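Local atomic coordinates of ribokinase RBSK (Mycobacterium tuberculosis, PDB entry 3GO6), a protein that probably phosphorylates D-ribose at O-5, using ATP and a divalent cation, to give D-ribose 5-phosphate. Residues N61-A69 with V288-I298. Residues are numbered along the deposited sequence; the frame is centred on the assembly and turned at random.
With RIB (alpha-D-ribofuranose), chain C.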
ATOM      1  N   ASN A  61      11.589   8.935  11.453  1.00 11.41           N
ATOM      2  CA  ASN A  61      12.586   9.353  10.452  1.00 11.60           C
ATOM      3  C   ASN A  61      13.399  10.547  10.940  1.00 11.74           C
ATOM      4  O   ASN A  61      14.620  10.609  10.731  1.00 11.43           O
ATOM      5  CB  ASN A  61      11.923   9.765   9.124  1.00 11.93           C
ATOM      6  CG  ASN A  61      11.242   8.625   8.414  1.00 13.51           C
ATOM      7  OD1 ASN A  61      11.461   7.459   8.731  1.00 14.97           O
ATOM      8  ND2 ASN A  61      10.415   8.961   7.418  1.00 12.16           N
ATOM      9  N   GLN A  62      12.717  11.510  11.569  1.00 11.71           N
ATOM     10  CA  GLN A  62      13.405  12.705  12.073  1.00 11.68           C
ATOM     11  C   GLN A  62      14.321  12.375  13.254  1.00 11.64           C
ATOM     12  O   GLN A  62      15.426  12.914  13.352  1.00 11.52           O
ATOM     13  CB  GLN A  62      12.408  13.816  12.409  1.00 11.71           C
ATOM     14  CG  GLN A  62      11.763  14.340  11.121  1.00 11.76           C
ATOM     15  CD  GLN A  62      10.678  15.348  11.324  1.00 11.35           C
ATOM     16  OE1 GLN A  62      10.521  15.903  12.395  1.00 12.98           O
ATOM     17  NE2 GLN A  62       9.901  15.593  10.262  1.00 11.71           N
ATOM     18  N   ALA A  63      13.881  11.460  14.116  1.00 11.33           N
ATOM     19  CA  ALA A  63      14.701  10.996  15.237  1.00 10.69           C
ATOM     20  C   ALA A  63      15.959  10.282  14.729  1.00 10.99           C
ATOM     21  O   ALA A  63      17.071  10.532  15.230  1.00 12.26           O
ATOM     22  CB  ALA A  63      13.857  10.070  16.161  1.00 10.37           C
ATOM     23  N   VAL A  64      15.799   9.406  13.741  1.00 10.93           N
ATOM     24  CA  VAL A  64      16.918   8.670  13.142  1.00 12.45           C
ATOM     25  C   VAL A  64      17.943   9.617  12.486  1.00 12.41           C
ATOM     26  O   VAL A  64      19.159   9.480  12.680  1.00 11.78           O
ATOM     27  CB  VAL A  64      16.431   7.600  12.145  1.00 11.73           C
ATOM     28  CG1 VAL A  64      17.591   7.063  11.318  1.00 15.90           C
ATOM     29  CG2 VAL A  64      15.723   6.428  12.901  1.00 13.34           C
ATOM     30  N   ALA A  65      17.447  10.597  11.742  1.00 12.48           N
ATOM     31  CA  ALA A  65      18.328  11.596  11.121  1.00 13.20           C
ATOM     32  C   ALA A  65      19.087  12.434  12.158  1.00 13.69           C
ATOM     33  O   ALA A  65      20.301  12.679  12.010  1.00 14.55           O
ATOM     34  CB  ALA A  65      17.533  12.498  10.164  1.00 12.02           C
ATOM     35  N   ALA A  66      18.390  12.889  13.197  1.00 13.85           N
ATOM     36  CA  ALA A  66      19.053  13.620  14.284  1.00 14.67           C
ATOM     37  C   ALA A  66      20.147  12.780  14.971  1.00 15.52           C
ATOM     38  O   ALA A  66      21.222  13.298  15.289  1.00 16.10           O
ATOM     39  CB  ALA A  66      18.029  14.115  15.305  1.00 14.72           C
ATOM     40  N   ALA A  67      19.868  11.493  15.200  1.00 15.55           N
ATOM     41  CA  ALA A  67      20.851  10.573  15.807  1.00 16.70           C
ATOM     42  C   ALA A  67      22.069  10.338  14.905  1.00 16.87           C
ATOM     43  O   ALA A  67      23.220  10.422  15.372  1.00 17.37           O
ATOM     44  CB  ALA A  67      20.195   9.248  16.189  1.00 15.64           C
ATOM     45  N   ARG A  68      21.833  10.080  13.623  1.00 16.54           N
ATOM     46  CA  ARG A  68      22.948   9.948  12.671  1.00 17.47           C
ATOM     47  C   ARG A  68      23.769  11.238  12.527  1.00 17.94           C
ATOM     48  O   ARG A  68      24.974  11.175  12.269  1.00 18.42           O
ATOM     49  CB  ARG A  68      22.466   9.445  11.312  1.00 17.15           C
ATOM     50  CG  ARG A  68      21.929   8.014  11.377  1.00 17.75           C
ATOM     51  CD  ARG A  68      21.555   7.513  10.005  1.00 19.77           C
ATOM     52  NE  ARG A  68      20.899   6.204  10.047  1.00 19.32           N
ATOM     53  CZ  ARG A  68      20.446   5.569   8.969  1.00 20.57           C
ATOM     54  NH1 ARG A  68      20.592   6.103   7.763  1.00 18.35           N
ATOM     55  NH2 ARG A  68      19.851   4.388   9.095  1.00 21.44           N
ATOM     56  N   ALA A  69      23.118  12.391  12.692  1.00 17.91           N
ATOM     57  CA  ALA A  69      23.793  13.690  12.679  1.00 18.61           C
ATOM     58  C   ALA A  69      24.535  14.043  13.978  1.00 19.55           C
ATOM     59  O   ALA A  69      25.138  15.113  14.056  1.00 20.38           O
ATOM     60  CB  ALA A  69      22.808  14.820  12.308  1.00 18.16           C
ATOM     61  N   VAL A 288      12.993   5.582   2.324  1.00 23.38           N
ATOM     62  CA  VAL A 288      12.448   6.724   3.032  1.00 23.42           C
ATOM     63  C   VAL A 288      13.066   6.770   4.426  1.00 23.42           C
ATOM     64  O   VAL A 288      13.674   7.778   4.822  1.00 23.25           O
ATOM     65  CB  VAL A 288      10.893   6.616   3.087  1.00 23.39           C
ATOM     66  CG1 VAL A 288      10.278   7.774   3.854  1.00 23.87           C
ATOM     67  CG2 VAL A 288      10.313   6.541   1.666  1.00 23.87           C
ATOM     68  N   GLY A 289      12.926   5.668   5.161  1.00 22.74           N
ATOM     69  CA  GLY A 289      13.331   5.629   6.571  1.00 23.12           C
ATOM     70  C   GLY A 289      14.813   5.386   6.823  1.00 23.24           C
ATOM     71  O   GLY A 289      15.287   5.546   7.954  1.00 22.90           O
ATOM     72  N   ASP A 290      15.549   5.018   5.777  1.00 23.59           N
ATOM     73  CA  ASP A 290      16.952   4.668   5.946  1.00 24.87           C
ATOM     74  C   ASP A 290      17.924   5.540   5.129  1.00 24.70           C
ATOM     75  O   ASP A 290      19.074   5.147   4.891  1.00 26.69           O
ATOM     76  CB  ASP A 290      17.157   3.178   5.654  1.00 26.12           C
ATOM     77  CG  ASP A 290      18.480   2.640   6.200  1.00 30.91           C
ATOM     78  OD1 ASP A 290      18.749   2.779   7.418  1.00 36.46           O
ATOM     79  OD2 ASP A 290      19.251   2.058   5.409  1.00 36.05           O
ATOM     80  N   CYS A 291      17.509   6.746   4.765  1.00 22.65           N
ATOM     81  CA  CYS A 291      18.328   7.572   3.867  1.00 21.39           C
ATOM     82  C   CYS A 291      19.139   8.704   4.521  1.00 20.48           C
ATOM     83  O   CYS A 291      19.823   9.467   3.815  1.00 20.35           O
ATOM     84  CB  CYS A 291      17.448   8.143   2.757  1.00 20.87           C
ATOM     85  SG  CYS A 291      16.150   9.277   3.335  1.00 20.38           S
ATOM     86  N   ALA A 292      19.073   8.826   5.845  1.00 19.18           N
ATOM     87  CA  ALA A 292      19.786   9.909   6.542  1.00 18.86           C
ATOM     88  C   ALA A 292      21.306   9.661   6.556  1.00 19.28           C
ATOM     89  O   ALA A 292      21.756   8.572   6.903  1.00 18.66           O
ATOM     90  CB  ALA A 292      19.256  10.075   7.954  1.00 17.71           C
ATOM     91  N   PRO A 293      22.099  10.676   6.166  1.00 20.00           N
ATOM     92  CA  PRO A 293      23.535  10.504   6.129  1.00 20.85           C
ATOM     93  C   PRO A 293      24.175  10.622   7.514  1.00 21.48           C
ATOM     94  O   PRO A 293      23.608  11.232   8.438  1.00 21.19           O
ATOM     95  CB  PRO A 293      23.985  11.667   5.235  1.00 20.74           C
ATOM     96  CG  PRO A 293      23.021  12.742   5.562  1.00 20.54           C
ATOM     97  CD  PRO A 293      21.698  12.021   5.705  1.00 20.15           C
ATOM     98  N   ALA A 294      25.364  10.050   7.651  1.00 23.31           N
ATOM     99  CA  ALA A 294      26.145  10.196   8.881  1.00 24.01           C
ATOM    100  C   ALA A 294      26.708  11.610   8.967  1.00 24.86           C
ATOM    101  O   ALA A 294      26.823  12.307   7.941  1.00 24.76           O
ATOM    102  CB  ALA A 294      27.269   9.138   8.944  1.00 25.05           C
ATOM    103  N   ALA A 295      27.045  12.046  10.178  1.00 25.05           N
ATOM    104  CA  ALA A 295      27.567  13.396  10.383  1.00 26.54           C
ATOM    105  C   ALA A 295      28.785  13.673   9.480  1.00 27.45           C
ATOM    106  O   ALA A 295      28.915  14.767   8.913  1.00 27.18           O
ATOM    107  CB  ALA A 295      27.930  13.612  11.842  1.00 26.65           C
ATOM    108  N   ALA A 296      29.661  12.674   9.349  1.00 27.81           N
ATOM    109  CA  ALA A 296      30.872  12.830   8.544  1.00 28.62           C
ATOM    110  C   ALA A 296      30.560  13.019   7.059  1.00 28.55           C
ATOM    111  O   ALA A 296      31.278  13.750   6.371  1.00 29.37           O
ATOM    112  CB  ALA A 296      31.802  11.651   8.750  1.00 28.81           C
ATOM    113  N   ALA A 297      29.496  12.374   6.567  1.00 27.88           N
ATOM    114  CA  ALA A 297      29.038  12.576   5.185  1.00 27.75           C
ATOM    115  C   ALA A 297      28.512  13.997   4.949  1.00 27.77           C
ATOM    116  O   ALA A 297      28.718  14.573   3.876  1.00 27.21           O
ATOM    117  CB  ALA A 297      27.980  11.540   4.793  1.00 27.77           C
ATOM    118  N   ILE A 298      27.821  14.542   5.949  1.00 27.65           N
ATOM    119  CA  ILE A 298      27.332  15.917   5.905  1.00 27.71           C
ATOM    120  C   ILE A 298      28.532  16.885   5.818  1.00 28.56           C
ATOM    121  O   ILE A 298      28.567  17.773   4.950  1.00 27.85           O
ATOM    122  CB  ILE A 298      26.449  16.246   7.142  1.00 27.58           C
ATOM    123  CG1 ILE A 298      25.177  15.367   7.159  1.00 27.55           C
ATOM    124  CG2 ILE A 298      26.078  17.726   7.173  1.00 26.22           C
ATOM    125  CD1 ILE A 298      24.426  15.405   8.503  1.00 26.85           C
TER
HETATM  126  O5  RIB C 305       8.183  12.057   5.257  1.00 20.44           O
HETATM  127  C5  RIB C 305       7.977  10.683   4.859  1.00 21.84           C
HETATM  128  C4  RIB C 305       7.213   9.949   5.977  1.00 19.40           C
HETATM  129  O4  RIB C 305       5.862  10.453   6.004  1.00 19.95           O
HETATM  130  C3  RIB C 305       7.063   8.458   5.730  1.00 18.03           C
HETATM  131  O3  RIB C 305       8.035   7.638   6.425  1.00 15.22           O
HETATM  132  C2  RIB C 305       5.632   8.156   6.136  1.00 16.98           C
HETATM  133  O2  RIB C 305       5.570   7.208   7.208  1.00 17.87           O
HETATM  134  C1  RIB C 305       4.967   9.474   6.503  1.00 17.44           C
HETATM  135  O1  RIB C 305       4.865   9.650   7.922  1.00 15.84           O
HETATM  136  O   HOH W   1      13.497   6.240   9.956  1.00 20.01           O
HETATM  137  O   HOH W   2      21.315  12.683   9.169  1.00 14.95           O
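Arg-68, in the last turn of helix 58-68, runs back along the loop 288-294 that in this PfkB-family (ribokinase) fold leads from the sugar pocket to the C-terminal helix 295-303. Its CB lies against Pro-293 O, while Arg-68 CD lies 3.3 Å from Ala-292 O and touches the Ala-292 methyl. With CG anti to the carbonyl carbon (chi1 -66°) and the chain extended from there to NE, the guanidinium is laid alongside the loop. NH1 donates to Ala-292 O at 2.9 Å, a nearly straight bond (162°) in both the guanidinium and carbonyl planes, and more weakly to Asp-290 O. NH2 forms a salt bridge of 2.6 Å with Asp-290 OD1, which it meets from above the carboxylate, the two planes being almost perpendicular (89°). Asn-95 OD1 also accepts from NH2, so several bonds fix the rotation of the guanidinium.

Closer to the middle of the helix segment, the Ala-292 methyl packs on Ala-65, 3.7 Å from its CB, bringing helix and loop close together. At the C-terminal end of helix 58-68, Arg-68 O accepts a weak bond from Ala-295 N, at the start of helix 295-303, while Ala-69 CB touches Ile-298 CD1. Two waters bridge the segments: one donates to Ala-65 O and Pro-293 O, the other to the side-chain Asn-61 OD1 and the backbone Gly-289 O.

At the pocket end, Asn-61 and Val-288 both line the ribose site. Asp-248, the predicted proton acceptor, is hydrogen-bonded to Asn-61 ND2, which also donates to ribose O3 at 2.9 Å; Val-288 CG1 approaches that same oxygen to 3.4 Å.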